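Local atomic coordinates of serine protease inhibitor 4, isoform B (Drosophila melanogaster, PDB entry 4P0F), a protein that probably inhibits serine and cysteine endopeptidases, as other serpins do, and is captured here in its cleaved form. Residues I34-F39 with L372-V377; S231-L236 with T361-H366; Q131-I136 with V152-L157; R162-N167 with G336-R341. One frame throughout, in Å; residues are numbered along the deposited sequence.

Interaction 1: residues I34-F39 with L372-V377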
loop_
_atom_site.group_PDB
_atom_site.type_symbol
_atom_site.label_atom_id
_atom_site.label_comp_id
_atom_site.label_asym_id
_atom_site.label_seq_id
_atom_site.Cartn_x
_atom_site.Cartn_y
_atom_site.Cartn_z
ATOM N N ILE A 34 -8.242 1.495 -8.273
ATOM C CA ILE A 34 -7.396 0.802 -7.327
ATOM C C ILE A 34 -6.593 1.786 -6.485
ATOM O O ILE A 34 -6.068 2.762 -6.999
ATOM C CB ILE A 34 -6.454 -0.154 -8.085
ATOM C CG1 ILE A 34 -7.288 -1.241 -8.772
ATOM C CG2 ILE A 34 -5.417 -0.776 -7.148
ATOM C CD1 ILE A 34 -6.513 -2.088 -9.754
ATOM N N VAL A 35 -6.515 1.531 -5.183
ATOM C CA VAL A 35 -5.545 2.214 -4.333
ATOM C C VAL A 35 -5.049 1.205 -3.325
ATOM O O VAL A 35 -5.829 0.407 -2.822
ATOM C CB VAL A 35 -6.130 3.474 -3.627
ATOM C CG1 VAL A 35 -7.380 3.150 -2.816
ATOM C CG2 VAL A 35 -5.071 4.137 -2.751
ATOM N N PHE A 36 -3.749 1.209 -3.069
ATOM C CA PHE A 36 -3.166 0.283 -2.110
ATOM C C PHE A 36 -1.848 0.833 -1.597
ATOM O O PHE A 36 -1.278 1.754 -2.184
ATOM C CB PHE A 36 -2.981 -1.121 -2.728
ATOM C CG PHE A 36 -1.879 -1.223 -3.775
ATOM C CD1 PHE A 36 -2.074 -0.771 -5.061
ATOM C CD2 PHE A 36 -0.672 -1.831 -3.464
ATOM C CE1 PHE A 36 -1.067 -0.891 -6.020
ATOM C CE2 PHE A 36 0.337 -1.949 -4.411
ATOM C CZ PHE A 36 0.135 -1.476 -5.689
ATOM N N SER A 37 -1.396 0.299 -0.463
ATOM C CA SER A 37 -0.089 0.634 0.075
ATOM C C SER A 37 0.856 -0.539 -0.100
ATOM O O SER A 37 0.762 -1.527 0.641
ATOM C CB SER A 37 -0.168 1.006 1.547
ATOM O OG SER A 37 1.133 1.193 2.077
ATOM N N PRO A 38 1.764 -0.450 -1.078
ATOM C CA PRO A 38 2.713 -1.562 -1.233
ATOM C C PRO A 38 3.616 -1.709 -0.014
ATOM O O PRO A 38 3.987 -2.839 0.350
ATOM C CB PRO A 38 3.501 -1.188 -2.492
ATOM C CG PRO A 38 3.296 0.251 -2.699
ATOM C CD PRO A 38 1.961 0.593 -2.104
ATOM N N PHE A 39 3.937 -0.594 0.633
ATOM C CA PHE A 39 4.782 -0.623 1.819
ATOM C C PHE A 39 4.125 -1.441 2.928
ATOM O O PHE A 39 4.793 -2.220 3.624
ATOM C CB PHE A 39 5.076 0.782 2.332
ATOM C CG PHE A 39 5.951 0.792 3.551
ATOM C CD1 PHE A 39 5.399 0.703 4.816
ATOM C CD2 PHE A 39 7.329 0.839 3.435
ATOM C CE1 PHE A 39 6.206 0.678 5.942
ATOM C CE2 PHE A 39 8.137 0.819 4.560
ATOM C CZ PHE A 39 7.567 0.738 5.817
ATOM N N LEU A 372 4.732 4.717 -0.970
ATOM C CA LEU A 372 3.919 4.404 0.209
ATOM C C LEU A 372 2.504 4.023 -0.192
ATOM O O LEU A 372 1.896 3.137 0.413
ATOM C CB LEU A 372 3.894 5.592 1.173
ATOM C CG LEU A 372 5.236 5.929 1.821
ATOM C CD1 LEU A 372 5.138 7.208 2.632
ATOM C CD2 LEU A 372 5.742 4.771 2.679
ATOM N N PHE A 373 1.992 4.698 -1.218
ATOM C CA PHE A 373 0.686 4.413 -1.797
ATOM C C PHE A 373 0.812 4.446 -3.317
ATOM O O PHE A 373 1.638 5.184 -3.874
ATOM C CB PHE A 373 -0.384 5.421 -1.345
ATOM C CG PHE A 373 -0.720 5.345 0.108
ATOM C CD1 PHE A 373 0.041 6.017 1.039
ATOM C CD2 PHE A 373 -1.798 4.601 0.542
ATOM C CE1 PHE A 373 -0.262 5.954 2.380
ATOM C CE2 PHE A 373 -2.102 4.539 1.885
ATOM C CZ PHE A 373 -1.323 5.202 2.796
ATOM N N TRP A 374 -0.031 3.667 -3.972
ATOM C CA TRP A 374 -0.039 3.539 -5.418
ATOM C C TRP A 374 -1.483 3.351 -5.858
ATOM O O TRP A 374 -2.236 2.606 -5.225
ATOM C CB TRP A 374 0.825 2.352 -5.836
ATOM C CG TRP A 374 1.264 2.333 -7.256
ATOM C CD1 TRP A 374 0.466 2.293 -8.357
ATOM C CD2 TRP A 374 2.618 2.313 -7.740
ATOM N NE1 TRP A 374 1.234 2.274 -9.496
ATOM C CE2 TRP A 374 2.557 2.281 -9.143
ATOM C CE3 TRP A 374 3.870 2.327 -7.120
ATOM C CZ2 TRP A 374 3.702 2.267 -9.938
ATOM C CZ3 TRP A 374 4.999 2.309 -7.906
ATOM C CH2 TRP A 374 4.911 2.282 -9.298
ATOM N N GLY A 375 -1.889 4.019 -6.932
ATOM C CA GLY A 375 -3.251 3.851 -7.389
ATOM C C GLY A 375 -3.525 4.292 -8.806
ATOM O O GLY A 375 -2.636 4.760 -9.519
ATOM N N SER A 376 -4.781 4.100 -9.192
ATOM C CA SER A 376 -5.315 4.455 -10.496
ATOM C C SER A 376 -6.606 5.230 -10.348
ATOM O O SER A 376 -7.410 4.932 -9.472
ATOM C CB SER A 376 -5.619 3.207 -11.323
ATOM O OG SER A 376 -4.454 2.563 -11.763
ATOM N N VAL A 377 -6.808 6.200 -11.230
ATOM C CA VAL A 377 -8.122 6.804 -11.409
ATOM C C VAL A 377 -8.591 6.422 -12.795
ATOM O O VAL A 377 -8.026 6.872 -13.789
ATOM C CB VAL A 377 -8.095 8.327 -11.243
ATOM C CG1 VAL A 377 -9.486 8.906 -11.492
ATOM C CG2 VAL A 377 -7.622 8.699 -9.846
HETATM O O HOH W 1 -7.500 5.361 -6.885
#
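Trp374 and Phe36 sit opposite each other as a hydrogen-bonded antiparallel pair, with Trp374 N 2.9 Å from Phe36 O and Phe36 N 3.0 Å from Trp374 O. Their side chains run side by side in the same direction. The rings are near parallel, 28° apart in plane, but slid so far that they barely overlap; the phenyl instead rests on the methylene of its neighbour, Phe36 CE1 lying 3.8 Å from Trp374 CB. The first torsion of Phe36 (chi1 71°) sets CG between backbone N and carbonyl carbon, which brings the ring alongside Trp374, against its CB. Replacing Phe36 by an alanine would probably open a gap between Trp374 CB and Val21 of helix 6-28, both of which now pack against the phenyl ring. In serpin terms this is the short edge strand of sheet B pairing with the C-terminal strand 370-377, which lies next to it, just where the chain enters helix 38-49. Leu372 serves that entry: its O receives the hydroxyl of the N-cap residue, Ser37 OG, at 2.7 Å, nearly along the C=O axis, while the same OG accepts from Ser40 N. Alongside, Leu372 CD2 touches Phe39 CB at 4.1 Å. Leu372 and Phe373 together form a classic beta bulge against Leu364, and Ser37 CB lies over one face of the Phe373 ring, 4.0 Å from CE2. Ile34 closes the other end: its O accepts from Ser376 N at 2.9 Å, and water 1 donates to both Ile34 O and Ser376 O.

Interaction 2: residues S231-L236 with T361-H366; sequences SMLIVL and TYVLVH
Met232 and Leu364 make an unusually tight carbon-carbon contact between these two antiparallel strands. Met232 is extended through chi1 and chi2 and then bends at its last torsion (chi3 -67°), which turns the methyl back on Leu364: CE lies 3.5 Å from Leu364 CD2, closer than usual for two carbons, while Met232 CB is 3.7 Å from that same methyl. On the same face, Tyr362 holds CG between its backbone N and carbonyl carbon (chi1 62°); its CB meets Leu233 O at 3.4 Å, while the ring leads away from the neighbouring strand. The pair belongs to sheet B of the serpin fold, zipped by six backbone hydrogen bonds, and Tyr362 and Leu364 carry this face onto Ile322 of strand 311-324. The other face is built differently. Thr361 turns OG1 toward Gly375 O and Tyr22 OH, to which it is hydrogen-bonded, leaving its methyl for the strand partner: Thr361 CG2 is 3.7 Å from Val235 CB. Leu233 CD2 comes within 4.3 Å of Val363 CG2 in a looser contact. At the far end Val365 CG2 abuts the hydroxyl oxygen Ser231 OG at 3.3 Å, and water 2 is hydrogen-bonded to Ser231 OG at 2.9 Å.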
loop_
_atom_site.group_PDB
_atom_site.type_symbol
_atom_site.label_atom_id
_atom_site.label_comp_id
_atom_site.label_asym_id
_atom_site.label_seq_id
_atom_site.Cartn_x
_atom_site.Cartn_y
_atom_site.Cartn_z
ATOM N N SER A 231 5.837 13.423 -1.852
ATOM C CA SER A 231 5.143 14.056 -2.966
ATOM C C SER A 231 4.181 13.071 -3.627
ATOM O O SER A 231 4.301 11.850 -3.459
ATOM C CB SER A 231 6.131 14.608 -4.002
ATOM O OG SER A 231 6.783 13.575 -4.725
ATOM N N MET A 232 3.225 13.625 -4.372
ATOM C CA MET A 232 2.314 12.840 -5.191
ATOM C C MET A 232 2.760 12.928 -6.632
ATOM O O MET A 232 2.725 13.991 -7.247
ATOM C CB MET A 232 0.864 13.328 -5.070
ATOM C CG MET A 232 -0.113 12.505 -5.917
ATOM S SD MET A 232 -1.856 12.966 -5.739
ATOM C CE MET A 232 -2.171 12.504 -4.067
ATOM N N LEU A 233 3.160 11.784 -7.159
ATOM C CA LEU A 233 3.545 11.643 -8.549
ATOM C C LEU A 233 2.332 11.240 -9.352
ATOM O O LEU A 233 1.651 10.286 -8.995
ATOM C CB LEU A 233 4.640 10.585 -8.689
ATOM C CG LEU A 233 5.060 10.222 -10.113
ATOM C CD1 LEU A 233 5.856 11.353 -10.744
ATOM C CD2 LEU A 233 5.853 8.923 -10.080
ATOM N N ILE A 234 2.047 11.992 -10.411
ATOM C CA ILE A 234 0.957 11.669 -11.329
ATOM C C ILE A 234 1.569 11.318 -12.675
ATOM O O ILE A 234 2.378 12.082 -13.188
ATOM C CB ILE A 234 -0.019 12.856 -11.496
ATOM C CG1 ILE A 234 -0.567 13.289 -10.132
ATOM C CG2 ILE A 234 -1.164 12.485 -12.417
ATOM C CD1 ILE A 234 -1.138 14.678 -10.123
ATOM N N VAL A 235 1.204 10.163 -13.229
ATOM C CA VAL A 235 1.659 9.784 -14.562
ATOM C C VAL A 235 0.434 9.680 -15.448
ATOM O O VAL A 235 -0.458 8.872 -15.222
ATOM C CB VAL A 235 2.447 8.468 -14.564
ATOM C CG1 VAL A 235 3.151 8.298 -15.896
ATOM C CG2 VAL A 235 3.452 8.455 -13.421
ATOM N N LEU A 236 0.416 10.536 -16.461
ATOM C CA LEU A 236 -0.741 10.784 -17.302
ATOM C C LEU A 236 -0.472 10.327 -18.736
ATOM O O LEU A 236 0.406 10.882 -19.405
ATOM C CB LEU A 236 -1.066 12.280 -17.284
ATOM C CG LEU A 236 -2.283 12.749 -18.056
ATOM C CD1 LEU A 236 -3.568 12.206 -17.454
ATOM C CD2 LEU A 236 -2.306 14.291 -18.077
ATOM N N THR A 361 -2.426 7.229 -13.427
ATOM C CA THR A 361 -1.910 6.496 -12.288
ATOM C C THR A 361 -1.167 7.485 -11.397
ATOM O O THR A 361 -0.743 8.556 -11.842
ATOM C CB THR A 361 -1.009 5.305 -12.725
ATOM O OG1 THR A 361 -0.546 4.598 -11.567
ATOM C CG2 THR A 361 0.162 5.774 -13.495
ATOM N N TYR A 362 -1.071 7.159 -10.116
ATOM C CA TYR A 362 -0.436 8.053 -9.163
ATOM C C TYR A 362 0.281 7.248 -8.083
ATOM O O TYR A 362 -0.055 6.090 -7.807
ATOM C CB TYR A 362 -1.462 9.018 -8.537
ATOM C CG TYR A 362 -2.542 8.323 -7.748
ATOM C CD1 TYR A 362 -2.332 7.967 -6.424
ATOM C CD2 TYR A 362 -3.753 7.989 -8.333
ATOM C CE1 TYR A 362 -3.303 7.317 -5.698
ATOM C CE2 TYR A 362 -4.736 7.332 -7.611
ATOM C CZ TYR A 362 -4.502 6.998 -6.294
ATOM O OH TYR A 362 -5.468 6.333 -5.572
ATOM N N VAL A 363 1.289 7.877 -7.498
ATOM C CA VAL A 363 2.114 7.285 -6.458
ATOM C C VAL A 363 2.408 8.337 -5.405
ATOM O O VAL A 363 2.773 9.462 -5.732
ATOM C CB VAL A 363 3.451 6.756 -7.015
ATOM C CG1 VAL A 363 4.164 5.896 -5.959
ATOM C CG2 VAL A 363 3.230 5.968 -8.288
ATOM N N LEU A 364 2.216 7.986 -4.139
ATOM C CA LEU A 364 2.692 8.817 -3.035
ATOM C C LEU A 364 4.087 8.318 -2.682
ATOM O O LEU A 364 4.252 7.180 -2.214
ATOM C CB LEU A 364 1.753 8.739 -1.823
ATOM C CG LEU A 364 0.341 9.293 -2.020
ATOM C CD1 LEU A 364 -0.462 9.249 -0.722
ATOM C CD2 LEU A 364 0.397 10.715 -2.530
ATOM N N VAL A 365 5.083 9.154 -2.949
ATOM C CA VAL A 365 6.478 8.728 -2.934
ATOM C C VAL A 365 7.295 9.519 -1.933
ATOM O O VAL A 365 7.185 10.743 -1.842
ATOM C CB VAL A 365 7.131 8.873 -4.334
ATOM C CG1 VAL A 365 6.494 7.934 -5.315
ATOM C CG2 VAL A 365 7.015 10.282 -4.851
ATOM N N HIS A 366 8.108 8.802 -1.170
ATOM C CA HIS A 366 9.105 9.427 -0.315
ATOM C C HIS A 366 10.417 9.502 -1.077
ATOM O O HIS A 366 10.921 8.484 -1.571
ATOM C CB HIS A 366 9.280 8.654 0.991
ATOM C CG HIS A 366 10.515 9.031 1.748
ATOM N ND1 HIS A 366 10.496 9.885 2.830
ATOM C CD2 HIS A 366 11.811 8.676 1.574
ATOM C CE1 HIS A 366 11.725 10.036 3.291
ATOM N NE2 HIS A 366 12.541 9.313 2.546
HETATM O O HOH W 2 9.113 12.723 -3.167
#

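Interaction 3: residues Q131-I136 with V152-L157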
loop_
_atom_site.group_PDB
_atom_site.type_symbol
_atom_site.label_atom_id
_atom_site.label_comp_id
_atom_site.label_asym_id
_atom_site.label_seq_id
_atom_site.Cartn_x
_atom_site.Cartn_y
_atom_site.Cartn_z
ATOM N N GLN A 131 -15.403 -10.850 19.060
ATOM C CA GLN A 131 -14.636 -10.052 20.003
ATOM C C GLN A 131 -13.208 -9.836 19.506
ATOM O O GLN A 131 -12.680 -8.725 19.568
ATOM C CB GLN A 131 -14.639 -10.735 21.368
ATOM C CG GLN A 131 -13.769 -10.111 22.430
ATOM C CD GLN A 131 -13.744 -10.969 23.683
ATOM O OE1 GLN A 131 -12.820 -11.757 23.896
ATOM N NE2 GLN A 131 -14.781 -10.847 24.502
ATOM N N ALA A 132 -12.584 -10.894 19.004
ATOM C CA ALA A 132 -11.216 -10.794 18.492
ATOM C C ALA A 132 -11.111 -9.855 17.280
ATOM O O ALA A 132 -10.185 -9.046 17.184
ATOM C CB ALA A 132 -10.693 -12.177 18.137
ATOM N N ALA A 133 -12.064 -9.958 16.363
ATOM C CA ALA A 133 -12.077 -9.098 15.197
ATOM C C ALA A 133 -12.257 -7.653 15.641
ATOM O O ALA A 133 -11.591 -6.760 15.131
ATOM C CB ALA A 133 -13.177 -9.509 14.244
ATOM N N ALA A 134 -13.141 -7.428 16.609
ATOM C CA ALA A 134 -13.380 -6.074 17.097
ATOM C C ALA A 134 -12.096 -5.493 17.687
ATOM O O ALA A 134 -11.777 -4.335 17.452
ATOM C CB ALA A 134 -14.505 -6.056 18.130
ATOM N N THR A 135 -11.354 -6.298 18.443
ATOM C CA THR A 135 -10.085 -5.848 19.015
ATOM C C THR A 135 -9.098 -5.432 17.921
ATOM O O THR A 135 -8.509 -4.352 17.977
ATOM C CB THR A 135 -9.467 -6.944 19.900
ATOM O OG1 THR A 135 -10.322 -7.136 21.027
ATOM C CG2 THR A 135 -8.081 -6.552 20.394
ATOM N N ILE A 136 -8.930 -6.290 16.924
ATOM C CA ILE A 136 -8.045 -6.004 15.801
ATOM C C ILE A 136 -8.516 -4.775 15.033
ATOM O O ILE A 136 -7.737 -3.859 14.736
ATOM C CB ILE A 136 -7.960 -7.221 14.849
ATOM C CG1 ILE A 136 -7.283 -8.396 15.570
ATOM C CG2 ILE A 136 -7.214 -6.860 13.563
ATOM C CD1 ILE A 136 -7.519 -9.772 14.929
ATOM N N VAL A 152 -10.422 -6.970 9.338
ATOM C CA VAL A 152 -10.465 -8.426 9.423
ATOM C C VAL A 152 -11.844 -8.881 9.869
ATOM O O VAL A 152 -12.200 -8.686 11.022
ATOM C CB VAL A 152 -9.409 -8.964 10.403
ATOM C CG1 VAL A 152 -9.407 -10.489 10.397
ATOM C CG2 VAL A 152 -8.034 -8.422 10.042
ATOM N N PRO A 153 -12.630 -9.481 8.959
ATOM C CA PRO A 153 -13.983 -9.880 9.370
ATOM C C PRO A 153 -13.963 -11.014 10.370
ATOM O O PRO A 153 -13.066 -11.857 10.322
ATOM C CB PRO A 153 -14.644 -10.339 8.063
ATOM C CG PRO A 153 -13.734 -9.923 6.968
ATOM C CD PRO A 153 -12.368 -9.805 7.547
ATOM N N ALA A 154 -14.951 -11.049 11.255
ATOM C CA ALA A 154 -15.039 -12.103 12.245
ATOM C C ALA A 154 -15.113 -13.466 11.576
ATOM O O ALA A 154 -14.630 -14.450 12.138
ATOM C CB ALA A 154 -16.248 -11.892 13.143
ATOM N N ASP A 155 -15.680 -13.532 10.371
ATOM C CA ASP A 155 -15.956 -14.834 9.773
ATOM C C ASP A 155 -14.730 -15.485 9.117
ATOM O O ASP A 155 -14.845 -16.597 8.595
ATOM C CB ASP A 155 -17.138 -14.766 8.774
ATOM C CG ASP A 155 -16.909 -13.853 7.567
ATOM O OD1 ASP A 155 -15.783 -13.400 7.274
ATOM O OD2 ASP A 155 -17.918 -13.614 6.865
ATOM N N VAL A 156 -13.562 -14.849 9.188
ATOM C CA VAL A 156 -12.319 -15.546 8.788
ATOM C C VAL A 156 -11.474 -15.964 9.987
ATOM O O VAL A 156 -10.368 -16.486 9.812
ATOM C CB VAL A 156 -11.429 -14.698 7.842
ATOM C CG1 VAL A 156 -12.200 -14.307 6.605
ATOM C CG2 VAL A 156 -10.851 -13.485 8.544
ATOM N N LEU A 157 -12.007 -15.752 11.189
ATOM C CA LEU A 157 -11.346 -16.120 12.437
ATOM C C LEU A 157 -12.146 -17.198 13.151
ATOM O O LEU A 157 -13.370 -17.146 13.160
ATOM C CB LEU A 157 -11.196 -14.899 13.355
ATOM C CG LEU A 157 -10.458 -13.693 12.769
ATOM C CD1 LEU A 157 -10.388 -12.552 13.778
ATOM C CD2 LEU A 157 -9.064 -14.064 12.303
#
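Ala133 meets Val152 and Ala154 through its methyl and Leu157 mainly through its backbone, and the contact as a whole is apolar, with no hydrogen bond from one segment to the other. Ala133 CB presses on the backbone of the loop, 3.5 Å from Val152 O, and stands 4.0 Å from Ala154 CB; with so small a side chain at each position the two backbones come within 5.1 Å, measured from Ala133 CA to Ala154 CA. Around this close approach the branched residues fill in. The side chains of Ile136 and Val152 cross at a slant, with Ile136 CG2 3.9 Å from Val152 CG2, and Ile136 and Leu157 reach toward each other tip to tip, CD1 to CD1 at 4.2 Å. Leu157 CG is anti to its own carbonyl carbon (chi1 -56°), and its CD1 reaches the helix backbone, 4.0 Å from Ala133 N. This is the helix that in serpins lies across the front of sheet A, here held to the chain that leads from it into strand 161-174; Ile136 and Leu157 also both pack on Val164 of that strand. Polar interactions keep the loop in shape instead. A 3-10 turn is made by Val156 N to Pro153 O at 3.2 Å and by Leu157 N to Ala154 O at 3.1 Å. Two asparagines of helix 129-143 tie the loop down: Asn137 OD1 accepts from Val152 N, and Asn129 ND2 donates to Ala154 O.

Interaction 4: residues R162-N167 with G336-R341; sequences RLVLVN and GMAVRR
Insertion of the cleaved reactive-centre loop into sheet A, the hallmark of cleaved inhibitory serpins, is what sets Leu163 and Leu165 against Val339 and Met337: strand 328-341 is the inserted part of that loop, and strand 161-174 is one of the two it parts. Both pairs are antiparallel and hydrogen-bonded. At Val339 the register slips into a classic beta bulge, its O gripped by Arg162 N at 2.8 Å and Leu163 N at 3.1 Å. Leu163 CD1 lies beside Val339 CG2 at 3.7 Å, the side chains pointing the same way. Beyond the bulge Arg162 and Arg341 run alongside each other. Arg162 bends at chi2 (-74°), and its guanidinium is covered on one face, toward the rim, by Arg341 CG; NH2 is 3.3 Å from Arg341 CD. The two guanidinium planes stand 84° apart, yet water 3 sits in plane at the edge of each, 2.9 Å from Arg162 NH2 and 2.8 Å from Arg341 NH1. Arg162 NE also forms a salt bridge with Glu309, so a leucine here would probably leave that carboxylate without its mate and water 3 without the donor it has in Arg162 NH2. Strand 91-100 pairs with the outer side of segment 162-167 and strand 311-324 with that of 336-341; Leu165 and Met337 face Ala48 of helix 38-49, and Val166 packs against Trp139 and Val140 of helix 129-143.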
loop_
_atom_site.group_PDB
_atom_site.type_symbol
_atom_site.label_atom_id
_atom_site.label_comp_id
_atom_site.label_asym_id
_atom_site.label_seq_id
_atom_site.Cartn_x
_atom_site.Cartn_y
_atom_site.Cartn_z
ATOM N N ARG A 162 -4.362 -18.728 14.936
ATOM C CA ARG A 162 -3.268 -18.700 15.897
ATOM C C ARG A 162 -2.640 -17.318 16.026
ATOM O O ARG A 162 -2.257 -16.912 17.122
ATOM C CB ARG A 162 -2.220 -19.743 15.522
ATOM C CG ARG A 162 -2.721 -21.159 15.692
ATOM C CD ARG A 162 -2.805 -21.561 17.170
ATOM N NE ARG A 162 -3.428 -22.872 17.365
ATOM C CZ ARG A 162 -4.731 -23.080 17.533
ATOM N NH1 ARG A 162 -5.589 -22.063 17.534
ATOM N NH2 ARG A 162 -5.180 -24.313 17.698
ATOM N N LEU A 163 -2.507 -16.591 14.925
ATOM C CA LEU A 163 -2.139 -15.197 15.058
ATOM C C LEU A 163 -2.556 -14.392 13.855
ATOM O O LEU A 163 -2.798 -14.938 12.788
ATOM C CB LEU A 163 -0.639 -15.057 15.298
ATOM C CG LEU A 163 0.275 -15.683 14.256
ATOM C CD1 LEU A 163 0.661 -14.670 13.175
ATOM C CD2 LEU A 163 1.499 -16.226 14.942
ATOM N N VAL A 164 -2.673 -13.086 14.067
ATOM C CA VAL A 164 -2.917 -12.143 12.986
ATOM C C VAL A 164 -1.858 -11.067 13.067
ATOM O O VAL A 164 -1.688 -10.437 14.109
ATOM C CB VAL A 164 -4.313 -11.506 13.065
ATOM C CG1 VAL A 164 -4.509 -10.473 11.943
ATOM C CG2 VAL A 164 -5.384 -12.569 12.986
ATOM N N LEU A 165 -1.140 -10.887 11.966
ATOM C CA LEU A 165 -0.136 -9.842 11.833
ATOM C C LEU A 165 -0.759 -8.671 11.114
ATOM O O LEU A 165 -1.405 -8.869 10.092
ATOM C CB LEU A 165 1.079 -10.346 11.049
ATOM C CG LEU A 165 2.071 -11.193 11.840
ATOM C CD1 LEU A 165 2.992 -11.943 10.916
ATOM C CD2 LEU A 165 2.882 -10.300 12.764
ATOM N N VAL A 166 -0.581 -7.466 11.653
ATOM C CA VAL A 166 -1.178 -6.284 11.049
ATOM C C VAL A 166 -0.177 -5.153 10.906
ATOM O O VAL A 166 0.598 -4.865 11.811
ATOM C CB VAL A 166 -2.388 -5.779 11.857
ATOM C CG1 VAL A 166 -3.098 -4.678 11.098
ATOM C CG2 VAL A 166 -3.351 -6.928 12.128
ATOM N N ASN A 167 -0.202 -4.532 9.730
ATOM C CA ASN A 167 0.450 -3.257 9.509
ATOM C C ASN A 167 -0.597 -2.225 9.151
ATOM O O ASN A 167 -1.463 -2.499 8.334
ATOM C CB ASN A 167 1.475 -3.323 8.380
ATOM C CG ASN A 167 1.984 -1.952 8.008
ATOM O OD1 ASN A 167 1.415 -1.262 7.137
ATOM N ND2 ASN A 167 3.031 -1.519 8.693
ATOM N N GLY A 336 -3.760 -7.188 6.961
ATOM C CA GLY A 336 -3.878 -8.192 8.004
ATOM C C GLY A 336 -3.660 -9.573 7.419
ATOM O O GLY A 336 -4.293 -9.940 6.432
ATOM N N MET A 337 -2.763 -10.332 8.047
ATOM C CA MET A 337 -2.478 -11.708 7.639
ATOM C C MET A 337 -2.898 -12.653 8.737
ATOM O O MET A 337 -2.342 -12.596 9.829
ATOM C CB MET A 337 -0.996 -11.912 7.355
ATOM C CG MET A 337 -0.475 -11.248 6.080
ATOM S SD MET A 337 1.226 -11.724 5.671
ATOM C CE MET A 337 1.188 -13.437 6.223
ATOM N N ALA A 338 -3.867 -13.513 8.451
ATOM C CA ALA A 338 -4.334 -14.494 9.432
ATOM C C ALA A 338 -3.573 -15.792 9.265
ATOM O O ALA A 338 -3.500 -16.318 8.166
ATOM C CB ALA A 338 -5.817 -14.727 9.281
ATOM N N VAL A 339 -3.031 -16.304 10.371
ATOM C CA VAL A 339 -2.266 -17.551 10.385
ATOM C C VAL A 339 -2.999 -18.531 11.284
ATOM O O VAL A 339 -3.349 -18.189 12.413
ATOM C CB VAL A 339 -0.830 -17.329 10.887
ATOM C CG1 VAL A 339 -0.056 -18.642 10.958
ATOM C CG2 VAL A 339 -0.097 -16.340 9.981
ATOM N N ARG A 340 -3.255 -19.727 10.763
ATOM C CA ARG A 340 -4.034 -20.740 11.469
ATOM C C ARG A 340 -3.266 -22.042 11.588
ATOM O O ARG A 340 -2.340 -22.295 10.838
ATOM C CB ARG A 340 -5.353 -21.000 10.738
ATOM C CG ARG A 340 -5.156 -21.414 9.285
ATOM C CD ARG A 340 -6.366 -22.110 8.712
ATOM N NE ARG A 340 -6.570 -23.396 9.369
ATOM C CZ ARG A 340 -7.682 -24.115 9.294
ATOM N NH1 ARG A 340 -8.715 -23.683 8.586
ATOM N NH2 ARG A 340 -7.757 -25.267 9.946
ATOM N N ARG A 341 -3.660 -22.891 12.518
ATOM C CA ARG A 341 -3.085 -24.225 12.520
ATOM C C ARG A 341 -3.673 -24.995 11.341
ATOM O O ARG A 341 -4.836 -24.810 10.985
ATOM C CB ARG A 341 -3.345 -24.934 13.842
ATOM C CG ARG A 341 -4.792 -25.128 14.196
ATOM C CD ARG A 341 -4.932 -26.328 15.129
ATOM N NE ARG A 341 -4.615 -27.567 14.426
ATOM C CZ ARG A 341 -4.274 -28.710 15.019
ATOM N NH1 ARG A 341 -4.202 -28.788 16.340
ATOM N NH2 ARG A 341 -4.001 -29.780 14.283
HETATM O O HOH W 3 -4.612 -27.060 18.503
#

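Interactions 1 and 2 belong to sheet B and are joined by the pairing of strands 360-366 and 370-377; interaction 1 lies deepest, about 5 Å from the chain centre to its own. Interactions 3 and 4 lie toward the other end of the molecule, where helix 129-143 and the loop after it pack on strand 161-174 of interaction 4. All of the touching residues in 1 and 2 are buried, whereas 3 and 4 include partly exposed ones. Chemistry follows place: three of the contacts are antiparallel strand pairings, interaction 1 adding a helix cap and interaction 4 an arginine pair near the surface, while interaction 3 is apolar between its two segments, helix asparagines outside them bonding the loop.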